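Local structure of galactose-1-phosphate uridylyltransferase (6K5Z) at residues L123-K128 with H140-I145; V250-P255 with H264-I269; E180-F185 with T297-A302. The protein probably transfers uridylyl groups between UDP-glucose and hexose 1-phosphates such as galactose 1-phosphate, and binds zinc and ferric iron. All coordinates share one frame; numbering follows the deposited sequence.

Contact 1 of 3, residues L123-K128 with H140-I145; sequences LFFRNK and HSQIYI. With PO4 (phosphate ion), chain J.
His140 O accepts from water 2, which itself accepts from Asn127 N; water 1 lies within hydrogen-bonding distance of His140 O (3.0 Å) and Asn127 O (2.6 Å), so the two waters bridge the backbones of Asn127 and His140. Further along, Phe125 and Gln142 form a hydrogen-bonded antiparallel pair, with Gln142 N 2.7 Å from Phe125 O. With chi1 at 64°, CG of Phe125 sits between its own N and carbonyl carbon, which swings the ring across toward strand 140-145. CB of Gln142 lies over one face of that ring, a CH-pi contact, while the ring's edge points into the face of Tyr144, T-shaped with planes 73° apart. A flat, apolar ring suits this place, face and edge both being used. Two site residues flank Gln142 along its strand: Tyr144, which binds UDP in this protein, and His140, the predicted uridylylated histidine, whose NE2 donates at 2.5 Å to O3 of a phosphate ion, probably from the crystallisation liquor. On the face carrying Phe124 and Ile143, Ser141 CB meets Phe124 CE1 at 3.5 Å, and Glu82 receives both Ser141 OG and the guanidinium of Arg126. The hairpin lies inside the large antiparallel sheet, flanked by strands 76-81 and 247-252.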
loop_
_atom_site.group_PDB
_atom_site.type_symbol
_atom_site.label_atom_id
_atom_site.label_comp_id
_atom_site.label_asym_id
_atom_site.label_seq_id
_atom_site.Cartn_x
_atom_site.Cartn_y
_atom_site.Cartn_z
ATOM N N LEU B 123 4.081 15.704 -8.623
ATOM C CA LEU B 123 4.344 14.259 -8.347
ATOM C C LEU B 123 4.588 13.543 -9.661
ATOM O O LEU B 123 3.683 13.425 -10.503
ATOM C CB LEU B 123 3.200 13.593 -7.578
ATOM C CG LEU B 123 3.361 12.102 -7.296
ATOM C CD1 LEU B 123 4.377 11.853 -6.206
ATOM C CD2 LEU B 123 2.013 11.472 -6.941
ATOM N N PHE B 124 5.821 13.084 -9.806
ATOM C CA PHE B 124 6.232 12.240 -10.896
ATOM C C PHE B 124 6.380 10.775 -10.459
ATOM O O PHE B 124 7.146 10.456 -9.514
ATOM C CB PHE B 124 7.574 12.703 -11.451
ATOM C CG PHE B 124 8.111 11.840 -12.585
ATOM C CD1 PHE B 124 7.521 11.870 -13.849
ATOM C CD2 PHE B 124 9.235 11.022 -12.393
ATOM C CE1 PHE B 124 8.045 11.104 -14.901
ATOM C CE2 PHE B 124 9.751 10.250 -13.428
ATOM C CZ PHE B 124 9.157 10.288 -14.686
ATOM N N PHE B 125 5.680 9.883 -11.177
ATOM C CA PHE B 125 5.863 8.458 -10.981
ATOM C C PHE B 125 5.648 7.664 -12.233
ATOM O O PHE B 125 5.137 8.174 -13.250
ATOM C CB PHE B 125 4.949 7.975 -9.904
ATOM C CG PHE B 125 3.496 8.103 -10.237
ATOM C CD1 PHE B 125 2.807 9.279 -9.947
ATOM C CD2 PHE B 125 2.807 7.046 -10.778
ATOM C CE1 PHE B 125 1.449 9.388 -10.202
ATOM C CE2 PHE B 125 1.462 7.142 -11.057
ATOM C CZ PHE B 125 0.773 8.313 -10.778
ATOM N N ARG B 126 6.055 6.414 -12.137
ATOM C CA ARG B 126 5.948 5.455 -13.229
ATOM C C ARG B 126 5.588 4.076 -12.682
ATOM O O ARG B 126 6.245 3.597 -11.797
ATOM C CB ARG B 126 7.286 5.381 -13.971
ATOM C CG ARG B 126 7.332 4.421 -15.139
ATOM C CD ARG B 126 8.702 4.434 -15.841
ATOM N NE ARG B 126 8.498 4.344 -17.284
ATOM C CZ ARG B 126 8.293 3.229 -17.970
ATOM N NH1 ARG B 126 8.340 2.026 -17.386
ATOM N NH2 ARG B 126 8.089 3.297 -19.268
ATOM N N ASN B 127 4.531 3.485 -13.239
ATOM C CA ASN B 127 4.163 2.085 -13.081
ATOM C C ASN B 127 4.580 1.247 -14.303
ATOM O O ASN B 127 4.361 1.649 -15.456
ATOM C CB ASN B 127 2.626 1.992 -12.974
ATOM C CG ASN B 127 2.083 2.718 -11.762
ATOM O OD1 ASN B 127 2.674 2.655 -10.693
ATOM N ND2 ASN B 127 1.001 3.452 -11.930
ATOM N N LYS B 128 5.099 0.056 -14.054
ATOM C CA LYS B 128 5.578 -0.795 -15.108
ATOM C C LYS B 128 5.235 -2.256 -14.851
ATOM O O LYS B 128 5.471 -2.798 -13.744
ATOM C CB LYS B 128 7.082 -0.607 -15.245
ATOM C CG LYS B 128 7.649 -1.135 -16.557
ATOM C CD LYS B 128 7.994 -2.617 -16.451
ATOM C CE LYS B 128 8.782 -3.117 -17.645
ATOM N NZ LYS B 128 9.361 -4.469 -17.357
ATOM N N HIS B 140 5.343 4.896 -20.754
ATOM C CA HIS B 140 4.918 6.167 -20.307
ATOM C C HIS B 140 5.068 6.273 -18.821
ATOM O O HIS B 140 5.172 5.271 -18.138
ATOM C CB HIS B 140 3.475 6.382 -20.728
ATOM C CG HIS B 140 2.532 5.458 -20.040
ATOM N ND1 HIS B 140 2.595 4.095 -20.188
ATOM C CD2 HIS B 140 1.559 5.701 -19.134
ATOM C CE1 HIS B 140 1.681 3.539 -19.408
ATOM N NE2 HIS B 140 1.052 4.493 -18.750
ATOM N N SER B 141 5.075 7.519 -18.356
ATOM C CA SER B 141 5.182 7.879 -16.965
ATOM C C SER B 141 4.039 8.857 -16.666
ATOM O O SER B 141 3.283 9.243 -17.589
ATOM C CB SER B 141 6.549 8.537 -16.731
ATOM O OG SER B 141 7.545 7.563 -16.556
ATOM N N GLN B 142 3.912 9.251 -15.395
ATOM C CA GLN B 142 2.825 10.157 -14.972
ATOM C C GLN B 142 3.309 11.258 -14.069
ATOM O O GLN B 142 4.285 11.113 -13.321
ATOM C CB GLN B 142 1.707 9.404 -14.263
ATOM C CG GLN B 142 0.954 8.413 -15.153
ATOM C CD GLN B 142 -0.301 7.851 -14.469
ATOM O OE1 GLN B 142 -1.209 8.588 -14.098
ATOM N NE2 GLN B 142 -0.338 6.554 -14.286
ATOM N N ILE B 143 2.622 12.384 -14.204
ATOM C CA ILE B 143 2.799 13.560 -13.384
ATOM C C ILE B 143 1.426 13.844 -12.827
ATOM O O ILE B 143 0.467 13.879 -13.589
ATOM C CB ILE B 143 3.274 14.762 -14.249
ATOM C CG1 ILE B 143 4.722 14.529 -14.683
ATOM C CG2 ILE B 143 3.172 16.097 -13.494
ATOM C CD1 ILE B 143 5.156 15.373 -15.870
ATOM N N TYR B 144 1.324 14.024 -11.512
ATOM C CA TYR B 144 0.167 14.723 -10.910
ATOM C C TYR B 144 0.688 16.054 -10.348
ATOM O O TYR B 144 1.621 16.066 -9.556
ATOM C CB TYR B 144 -0.501 13.967 -9.727
ATOM C CG TYR B 144 -1.212 12.659 -9.981
ATOM C CD1 TYR B 144 -1.783 12.374 -11.209
ATOM C CD2 TYR B 144 -1.360 11.711 -8.948
ATOM C CE1 TYR B 144 -2.453 11.189 -11.421
ATOM C CE2 TYR B 144 -2.025 10.501 -9.163
ATOM C CZ TYR B 144 -2.559 10.246 -10.409
ATOM O OH TYR B 144 -3.234 9.105 -10.717
ATOM N N ILE B 145 0.050 17.146 -10.747
ATOM C CA ILE B 145 0.295 18.480 -10.182
ATOM C C ILE B 145 -0.843 18.726 -9.180
ATOM O O ILE B 145 -2.012 18.821 -9.580
ATOM C CB ILE B 145 0.339 19.524 -11.321
ATOM C CG1 ILE B 145 1.618 19.349 -12.132
ATOM C CG2 ILE B 145 0.242 20.963 -10.807
ATOM C CD1 ILE B 145 1.489 19.899 -13.541
HETATM P P PO4 J . -1.866 2.308 -17.087
HETATM O O1 PO4 J . -1.810 1.027 -17.907
HETATM O O2 PO4 J . -3.297 2.858 -17.173
HETATM O O3 PO4 J . -0.917 3.320 -17.659
HETATM O O4 PO4 J . -1.404 2.078 -15.649
HETATM O O HOH W 1 4.233 2.480 -17.933
HETATM O O HOH W 2 3.344 5.229 -15.585
#

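Contact 2 of 3, residues V250-P255 with H264-I269; sequences VLHQAP and HLHFEI. With FE (Fe (III) ion), chain I.
His252 and His266 are a hydrogen-bonded antiparallel pair on one face of the sheet, their rings almost perpendicular, planes at 83°, the edge of His252 directed toward the face of His266 in an offset T-shape. CB of His252 lies over that same ring as a CH-pi contact, 3.9 Å from its centroid. The steep angle lets both imidazoles aim a nitrogen at one ferric ion: His252 through ND1 at 2.5 Å, His266 through NE2 at 2.4 Å. NE2 of His252 is hydrogen-bonded to Gly288 O of the second subunit; ND1 of His266 donates to His264 O at 2.8 Å, close to the ring plane, which fixes the ring's rotation. Glu268 runs out extended on the same side of the sheet and gives OE2 to the iron, while OE1 is held by Tyr270. The opposite side is apolar, suiting a face against which helix 220-240 packs: CD1 of Leu251 sits over the Phe267 ring, 3.7 Å from CE1, and Leu226 of the helix touches Phe267. Glu156 and water 3 complete a histidine-carboxylate iron site built on neighbouring strands of the half-barrel sheet, in the C-terminal domain of this transferase family.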
loop_
_atom_site.group_PDB
_atom_site.type_symbol
_atom_site.label_atom_id
_atom_site.label_comp_id
_atom_site.label_asym_id
_atom_site.label_seq_id
_atom_site.Cartn_x
_atom_site.Cartn_y
_atom_site.Cartn_z
ATOM N N VAL B 250 8.844 6.336 -8.034
ATOM C CA VAL B 250 8.277 7.628 -7.612
ATOM C C VAL B 250 9.375 8.661 -7.322
ATOM O O VAL B 250 10.434 8.328 -6.793
ATOM C CB VAL B 250 7.379 7.448 -6.389
ATOM C CG1 VAL B 250 8.166 6.930 -5.185
ATOM C CG2 VAL B 250 6.655 8.728 -6.047
ATOM N N LEU B 251 9.122 9.922 -7.690
ATOM C CA LEU B 251 10.040 10.997 -7.361
ATOM C C LEU B 251 9.600 11.617 -6.050
ATOM O O LEU B 251 8.506 12.155 -5.935
ATOM C CB LEU B 251 10.086 12.051 -8.459
ATOM C CG LEU B 251 10.947 13.298 -8.217
ATOM C CD1 LEU B 251 12.360 12.945 -7.795
ATOM C CD2 LEU B 251 10.983 14.171 -9.476
ATOM N N HIS B 252 10.456 11.520 -5.054
ATOM C CA HIS B 252 10.215 12.202 -3.772
ATOM C C HIS B 252 11.090 13.452 -3.732
ATOM O O HIS B 252 12.311 13.358 -3.690
ATOM C CB HIS B 252 10.551 11.292 -2.585
ATOM C CG HIS B 252 9.526 10.224 -2.316
ATOM N ND1 HIS B 252 9.668 9.306 -1.294
ATOM C CD2 HIS B 252 8.358 9.917 -2.931
ATOM C CE1 HIS B 252 8.627 8.499 -1.283
ATOM N NE2 HIS B 252 7.814 8.855 -2.256
ATOM N N GLN B 253 10.453 14.606 -3.757
ATOM C CA GLN B 253 11.147 15.883 -3.766
ATOM C C GLN B 253 10.315 16.823 -2.889
ATOM O O GLN B 253 9.220 16.428 -2.407
ATOM C CB GLN B 253 11.259 16.418 -5.221
ATOM C CG GLN B 253 9.906 16.767 -5.875
ATOM C CD GLN B 253 9.994 17.459 -7.243
ATOM O OE1 GLN B 253 10.917 18.214 -7.498
ATOM N NE2 GLN B 253 8.986 17.240 -8.104
ATOM N N ALA B 254 10.789 18.057 -2.702
ATOM C CA ALA B 254 10.170 18.980 -1.716
ATOM C C ALA B 254 8.939 19.560 -2.317
ATOM O O ALA B 254 8.703 19.369 -3.498
ATOM C CB ALA B 254 11.127 20.090 -1.321
ATOM N N PRO B 255 8.112 20.253 -1.523
ATOM C CA PRO B 255 6.943 20.887 -2.202
ATOM C C PRO B 255 7.331 22.076 -3.079
ATOM O O PRO B 255 8.479 22.562 -3.010
ATOM C CB PRO B 255 6.022 21.305 -1.040
ATOM C CG PRO B 255 6.518 20.509 0.144
ATOM C CD PRO B 255 8.003 20.342 -0.057
ATOM N N HIS B 264 15.824 16.145 0.806
ATOM C CA HIS B 264 16.715 15.899 -0.312
ATOM C C HIS B 264 15.934 14.962 -1.281
ATOM O O HIS B 264 15.433 13.909 -0.861
ATOM C CB HIS B 264 17.939 15.221 0.286
ATOM C CG HIS B 264 19.067 14.942 -0.661
ATOM N ND1 HIS B 264 20.337 14.657 -0.202
ATOM C CD2 HIS B 264 19.133 14.864 -2.015
ATOM C CE1 HIS B 264 21.139 14.423 -1.226
ATOM N NE2 HIS B 264 20.435 14.537 -2.337
ATOM N N LEU B 265 15.825 15.350 -2.556
ATOM C CA LEU B 265 15.005 14.605 -3.530
ATOM C C LEU B 265 15.575 13.237 -3.859
ATOM O O LEU B 265 16.795 13.042 -3.811
ATOM C CB LEU B 265 14.778 15.390 -4.836
ATOM C CG LEU B 265 15.959 15.552 -5.824
ATOM C CD1 LEU B 265 16.239 14.331 -6.720
ATOM C CD2 LEU B 265 15.700 16.789 -6.693
ATOM N N HIS B 266 14.688 12.298 -4.187
ATOM C CA HIS B 266 15.110 10.925 -4.553
ATOM C C HIS B 266 14.037 10.166 -5.312
ATOM O O HIS B 266 12.843 10.499 -5.266
ATOM C CB HIS B 266 15.593 10.128 -3.358
ATOM C CG HIS B 266 14.692 10.199 -2.169
ATOM N ND1 HIS B 266 14.467 11.367 -1.470
ATOM C CD2 HIS B 266 13.987 9.235 -1.529
ATOM C CE1 HIS B 266 13.642 11.128 -0.471
ATOM N NE2 HIS B 266 13.337 9.845 -0.490
ATOM N N PHE B 267 14.511 9.222 -6.111
ATOM C CA PHE B 267 13.654 8.336 -6.856
ATOM C C PHE B 267 13.662 7.064 -6.061
ATOM O O PHE B 267 14.746 6.592 -5.694
ATOM C CB PHE B 267 14.187 8.055 -8.250
ATOM C CG PHE B 267 14.037 9.211 -9.185
ATOM C CD1 PHE B 267 14.992 10.232 -9.188
ATOM C CD2 PHE B 267 12.947 9.283 -10.043
ATOM C CE1 PHE B 267 14.845 11.314 -10.040
ATOM C CE2 PHE B 267 12.786 10.351 -10.890
ATOM C CZ PHE B 267 13.733 11.379 -10.899
ATOM N N GLU B 268 12.464 6.543 -5.785
ATOM C CA GLU B 268 12.305 5.216 -5.177
ATOM C C GLU B 268 11.768 4.313 -6.221
ATOM O O GLU B 268 10.794 4.643 -6.916
ATOM C CB GLU B 268 11.365 5.234 -3.967
ATOM C CG GLU B 268 11.877 6.139 -2.853
ATOM C CD GLU B 268 11.162 6.060 -1.517
ATOM O OE1 GLU B 268 10.018 5.621 -1.420
ATOM O OE2 GLU B 268 11.789 6.461 -0.526
ATOM N N ILE B 269 12.408 3.155 -6.310
ATOM C CA ILE B 269 12.043 2.126 -7.230
ATOM C C ILE B 269 11.648 0.881 -6.429
ATOM O O ILE B 269 12.510 0.219 -5.869
ATOM C CB ILE B 269 13.230 1.815 -8.173
ATOM C CG1 ILE B 269 13.594 3.053 -9.002
ATOM C CG2 ILE B 269 12.911 0.666 -9.118
ATOM C CD1 ILE B 269 14.962 2.928 -9.652
HETATM FE FE FE I . 11.416 8.538 0.263
HETATM O O HOH W 3 13.499 7.778 1.387
#

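Contact 3 of 3, residues E180-F185 with T297-A302; sequences EKRLVF and TPEETA
The first turn of the C-terminal helix 298-312 packs here against the turn that leads into edge strand 183-186 of the large sheet. Thr297 is the N-cap: its OG1 accepts from Glu300 N at 2.9 Å, while Thr297 O accepts from both the N and the OG1 of Thr301, which come from opposite faces of its carbonyl plane. Ala302, one turn on, directs its methyl at the chain opposite, CB lying 3.6 Å from Arg182 O and 4.3 Å from Val184 CG2; so small a side chain lets helix and strand come close. Val184 and Phe185 both pair with Ala192 in a classic beta bulge, and Val184 continues along the helix onto Ile305 and Leu309. At the polar end, Arg182 and Glu299 lie side by side and point the same way. Glu299 bends at its second torsion (chi2 71°), bringing OE2 to 3.1 Å from Arg182 NH1 in a salt bridge whose hydrogen bond is weak, with an N-H...O angle of 129°, and guanidinium and carboxylate planes 85° apart. A methionine in place of Arg182 would probably leave Glu299 OE2, and also Glu179, without the cationic mate that Arg182 gives them. The bridge is one link in a charge network across the dimer interface: Arg182 serves Glu299, Glu179 and Glu65 of the second subunit, and Glu299 both Arg182 and Arg4 of that subunit.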
loop_
_atom_site.group_PDB
_atom_site.type_symbol
_atom_site.label_atom_id
_atom_site.label_comp_id
_atom_site.label_asym_id
_atom_site.label_seq_id
_atom_site.Cartn_x
_atom_site.Cartn_y
_atom_site.Cartn_z
ATOM N N GLU B 180 27.692 2.466 1.271
ATOM C CA GLU B 180 28.544 1.973 0.197
ATOM C C GLU B 180 28.446 0.459 -0.002
ATOM O O GLU B 180 28.560 -0.035 -1.122
ATOM C CB GLU B 180 29.995 2.403 0.409
ATOM C CG GLU B 180 30.795 2.470 -0.880
ATOM C CD GLU B 180 31.796 3.605 -0.882
ATOM O OE1 GLU B 180 32.542 3.741 0.110
ATOM O OE2 GLU B 180 31.832 4.362 -1.875
ATOM N N LYS B 181 28.232 -0.273 1.089
ATOM C CA LYS B 181 28.108 -1.729 1.029
ATOM C C LYS B 181 26.878 -2.167 0.248
ATOM O O LYS B 181 26.912 -3.145 -0.498
ATOM C CB LYS B 181 28.091 -2.348 2.426
ATOM C CG LYS B 181 27.721 -3.824 2.427
ATOM C CD LYS B 181 27.946 -4.465 3.786
ATOM C CE LYS B 181 29.422 -4.732 4.031
ATOM N NZ LYS B 181 29.966 -5.731 3.072
ATOM N N ARG B 182 25.808 -1.401 0.411
ATOM C CA ARG B 182 24.526 -1.663 -0.218
ATOM C C ARG B 182 24.441 -0.909 -1.508
ATOM O O ARG B 182 23.392 -0.794 -2.100
ATOM C CB ARG B 182 23.350 -1.267 0.690
ATOM C CG ARG B 182 23.036 -2.238 1.816
ATOM C CD ARG B 182 21.773 -1.856 2.568
ATOM N NE ARG B 182 21.884 -0.553 3.202
ATOM C CZ ARG B 182 22.513 -0.337 4.342
ATOM N NH1 ARG B 182 23.087 -1.337 4.967
ATOM N NH2 ARG B 182 22.574 0.874 4.850
ATOM N N LEU B 183 25.560 -0.336 -1.897
ATOM C CA LEU B 183 25.664 0.393 -3.153
ATOM C C LEU B 183 25.368 -0.510 -4.364
ATOM O O LEU B 183 25.820 -1.664 -4.459
ATOM C CB LEU B 183 27.050 0.997 -3.264
ATOM C CG LEU B 183 27.288 2.039 -4.334
ATOM C CD1 LEU B 183 26.552 3.315 -4.004
ATOM C CD2 LEU B 183 28.788 2.297 -4.442
ATOM N N VAL B 184 24.552 0.008 -5.263
ATOM C CA VAL B 184 24.264 -0.692 -6.491
ATOM C C VAL B 184 24.990 -0.034 -7.674
ATOM O O VAL B 184 25.477 -0.730 -8.572
ATOM C CB VAL B 184 22.728 -0.769 -6.668
ATOM C CG1 VAL B 184 22.333 -1.185 -8.068
ATOM C CG2 VAL B 184 22.154 -1.760 -5.667
ATOM N N PHE B 185 25.035 1.302 -7.665
ATOM C CA PHE B 185 25.589 2.083 -8.747
ATOM C C PHE B 185 25.797 3.530 -8.320
ATOM O O PHE B 185 25.004 4.081 -7.530
ATOM C CB PHE B 185 24.661 2.077 -9.979
ATOM C CG PHE B 185 25.217 2.850 -11.156
ATOM C CD1 PHE B 185 26.228 2.298 -11.954
ATOM C CD2 PHE B 185 24.771 4.147 -11.439
ATOM C CE1 PHE B 185 26.758 3.014 -13.031
ATOM C CE2 PHE B 185 25.313 4.870 -12.500
ATOM C CZ PHE B 185 26.300 4.299 -13.307
ATOM N N THR B 297 17.678 -10.519 3.222
ATOM C CA THR B 297 18.300 -9.304 3.738
ATOM C C THR B 297 18.449 -8.301 2.564
ATOM O O THR B 297 18.657 -8.709 1.424
ATOM C CB THR B 297 19.699 -9.590 4.407
ATOM O OG1 THR B 297 20.724 -9.740 3.408
ATOM C CG2 THR B 297 19.695 -10.875 5.355
ATOM N N PRO B 298 18.317 -6.995 2.826
ATOM C CA PRO B 298 18.665 -5.933 1.864
ATOM C C PRO B 298 20.095 -5.963 1.337
ATOM O O PRO B 298 20.351 -5.629 0.173
ATOM C CB PRO B 298 18.459 -4.653 2.679
ATOM C CG PRO B 298 17.369 -5.004 3.643
ATOM C CD PRO B 298 17.511 -6.471 3.944
ATOM N N GLU B 299 21.010 -6.362 2.206
ATOM C CA GLU B 299 22.430 -6.478 1.897
ATOM C C GLU B 299 22.583 -7.554 0.807
ATOM O O GLU B 299 23.173 -7.287 -0.242
ATOM C CB GLU B 299 23.219 -6.817 3.184
ATOM C CG GLU B 299 23.293 -5.678 4.217
ATOM C CD GLU B 299 21.980 -5.359 4.953
ATOM O OE1 GLU B 299 21.156 -6.301 5.198
ATOM O OE2 GLU B 299 21.776 -4.150 5.289
ATOM N N GLU B 300 22.002 -8.738 1.020
ATOM C CA GLU B 300 22.042 -9.804 0.006
ATOM C C GLU B 300 21.364 -9.384 -1.308
ATOM O O GLU B 300 21.839 -9.737 -2.397
ATOM C CB GLU B 300 21.435 -11.103 0.530
ATOM C CG GLU B 300 21.681 -12.331 -0.347
ATOM C CD GLU B 300 21.060 -13.616 0.225
ATOM O OE1 GLU B 300 21.044 -13.793 1.471
ATOM O OE2 GLU B 300 20.589 -14.471 -0.569
ATOM N N THR B 301 20.284 -8.610 -1.205
ATOM C CA THR B 301 19.559 -8.119 -2.389
ATOM C C THR B 301 20.366 -7.049 -3.186
ATOM O O THR B 301 20.422 -7.110 -4.414
ATOM C CB THR B 301 18.123 -7.684 -1.998
ATOM O OG1 THR B 301 17.476 -8.801 -1.378
ATOM C CG2 THR B 301 17.285 -7.281 -3.199
ATOM N N ALA B 302 21.031 -6.121 -2.511
ATOM C CA ALA B 302 22.001 -5.259 -3.207
ATOM C C ALA B 302 23.039 -6.074 -4.004
ATOM O O ALA B 302 23.353 -5.740 -5.134
ATOM C CB ALA B 302 22.703 -4.300 -2.239
#

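From the N terminus, contact 1 comes first and closes a short loop of eleven residues, completing a hairpin before the others open. The chain then reaches residues 180-185, which wait for residues 297-302 more than a hundred residues later; within that long excursion contact 2 closes its own eight-residue loop, nested inside contact 3. None of them cross. Contacts 1 and 2 meet directly, since strands 121-128 and 247-252 are neighbours: Phe124 O lies 2.7 Å from Leu251 N, and this junction brings strands from the N-terminal and C-terminal family regions into one sheet. Contact 3, about 20 Å centre to centre from contact 2, ties the sheet's far edge to the C-terminal helix. All three touch the second subunit.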